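Long-range contact in allergen Bos d 2 (Bos taurus, PDB 4WFV), which probably carries pheromones or other small odorant molecules as a secreted lipocalin of cow dander, where it is a major allergen: residues G14-I19 with L117-S122. Residues are numbered along the deposited sequence; the frame is centred on the assembly and turned at random. Where two conformers were deposited one is given.
Sequences GEWRII and LAKGTS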
# COMPACT_ATOMS: atom_id res chain seq x y z
N GLY A 14 -9.51 -7.70 4.95
CA GLY A 14 -9.31 -8.96 4.27
C GLY A 14 -7.86 -9.35 4.11
O GLY A 14 -6.96 -8.63 4.56
N GLU A 15 -7.65 -10.50 3.46
CA GLU A 15 -6.32 -11.07 3.22
C GLU A 15 -5.70 -10.65 1.89
O GLU A 15 -5.74 -11.40 0.90
CB GLU A 15 -6.40 -12.60 3.25
CG GLU A 15 -7.09 -13.16 4.48
CD GLU A 15 -6.21 -13.10 5.70
OE1 GLU A 15 -4.97 -13.18 5.55
OE2 GLU A 15 -6.76 -12.98 6.82
N TRP A 16 -5.08 -9.49 1.86
CA TRP A 16 -4.58 -8.93 0.62
C TRP A 16 -3.14 -9.34 0.33
O TRP A 16 -2.37 -9.60 1.25
CB TRP A 16 -4.61 -7.41 0.71
CG TRP A 16 -5.98 -6.82 0.82
CD1 TRP A 16 -6.60 -6.40 1.96
CD2 TRP A 16 -6.88 -6.55 -0.26
NE1 TRP A 16 -7.85 -5.91 1.66
CE2 TRP A 16 -8.04 -5.98 0.30
CE3 TRP A 16 -6.82 -6.75 -1.64
CZ2 TRP A 16 -9.13 -5.61 -0.48
CZ3 TRP A 16 -7.90 -6.37 -2.42
CH2 TRP A 16 -9.05 -5.81 -1.83
N ARG A 17 -2.80 -9.43 -0.95
CA ARG A 17 -1.41 -9.53 -1.39
C ARG A 17 -1.06 -8.24 -2.09
O ARG A 17 -1.90 -7.65 -2.76
CB ARG A 17 -1.23 -10.69 -2.38
CG ARG A 17 -1.50 -12.07 -1.81
CD ARG A 17 -1.22 -13.17 -2.82
NE ARG A 17 -1.69 -14.46 -2.33
CZ ARG A 17 -2.91 -14.95 -2.57
NH1 ARG A 17 -3.76 -14.26 -3.30
NH2 ARG A 17 -3.26 -16.12 -2.07
N ILE A 18 0.18 -7.79 -1.96
CA ILE A 18 0.61 -6.64 -2.74
C ILE A 18 1.16 -7.11 -4.07
O ILE A 18 2.00 -8.00 -4.12
CB ILE A 18 1.62 -5.75 -1.99
CG1 ILE A 18 1.91 -4.47 -2.78
CG2 ILE A 18 2.90 -6.51 -1.65
CD1 ILE A 18 2.46 -3.36 -1.89
N ILE A 19 0.64 -6.53 -5.15
CA ILE A 19 1.12 -6.87 -6.48
C ILE A 19 2.13 -5.84 -6.96
O ILE A 19 3.23 -6.21 -7.43
CB ILE A 19 -0.04 -6.97 -7.49
CG1 ILE A 19 -1.19 -7.81 -6.92
CG2 ILE A 19 0.46 -7.51 -8.83
CD1 ILE A 19 -0.78 -9.22 -6.50
N LEU A 117 -2.96 -3.69 -4.42
CA LEU A 117 -3.17 -4.94 -3.72
C LEU A 117 -4.25 -5.74 -4.45
O LEU A 117 -5.13 -5.15 -5.07
CB LEU A 117 -3.62 -4.68 -2.28
CG LEU A 117 -2.93 -3.63 -1.43
CD1 LEU A 117 -3.51 -3.64 -0.01
CD2 LEU A 117 -1.45 -3.88 -1.37
N ALA A 118 -4.17 -7.06 -4.36
CA ALA A 118 -5.17 -7.93 -4.97
C ALA A 118 -5.53 -9.10 -4.07
O ALA A 118 -4.75 -9.50 -3.21
CB ALA A 118 -4.68 -8.47 -6.29
N LYS A 119 -6.70 -9.67 -4.31
CA LYS A 119 -7.08 -10.94 -3.70
C LYS A 119 -6.38 -12.12 -4.36
O LYS A 119 -6.23 -13.19 -3.76
CB LYS A 119 -8.59 -11.15 -3.80
CG LYS A 119 -9.38 -10.13 -3.04
CD LYS A 119 -8.98 -10.14 -1.59
CE LYS A 119 -10.01 -9.44 -0.77
NZ LYS A 119 -9.67 -9.40 0.67
N GLY A 120 -5.96 -11.93 -5.60
CA GLY A 120 -5.21 -12.95 -6.32
C GLY A 120 -3.72 -12.66 -6.31
O GLY A 120 -3.17 -12.20 -5.32
N THR A 121 -3.08 -12.92 -7.44
CA THR A 121 -1.63 -12.76 -7.53
C THR A 121 -1.22 -11.84 -8.68
O THR A 121 -0.04 -11.74 -9.01
CB THR A 121 -0.93 -14.11 -7.75
OG1 THR A 121 -1.42 -14.72 -8.95
CG2 THR A 121 -1.15 -15.04 -6.56
N SER A 122 -2.19 -11.18 -9.29
CA SER A 122 -1.93 -10.34 -10.44
C SER A 122 -3.09 -9.38 -10.65
O SER A 122 -4.15 -9.54 -10.06
CB SER A 122 -1.76 -11.20 -11.69
OG SER A 122 -2.97 -11.87 -11.99
O HOH W 1 -10.20 -11.96 2.78
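Lys119 lies across the indole of Trp16 at the base of the lipocalin barrel, where the Gly14-Glu15-Trp16 (GxW) motif leads into the first strand, 17-23, which pairs antiparallel with the end of strand 110-118. Its chain turns at chi2 (-57°) and then runs straight over one ring face. CE stands 3.9 Å from the centroid of the six-membered ring, a CH-pi contact, and NZ makes a cation-pi contact with the five-membered ring. A water accepts from Glu15 N and, weakly, from Lys119 NZ. The ring edge meets the backbone of Ala118, with Trp16 CE3 3.6 Å from Ala118 C.

Next along the strand, Arg17 and Ala118 form a hydrogen-bonded pair, N to O both ways, and Leu117 CD2 packs 3.6 Å from Ile18 CB. On the face that Arg17 shares with Ala118, the arginine, extended from CG to NE, in one of its two conformers brings NH1 to Gly120 O (2.9 Å), while NH1's bond to Lys119 O is weak. Ile19 CD1 reaches the loop after strand 110-118, 3.4 Å from Thr121 C.

Further out, Leu98 and Ile42 touch both Trp16 and Leu117, and the indole's rotation is helped into place by Trp16 NE1 donating to Ile12 O.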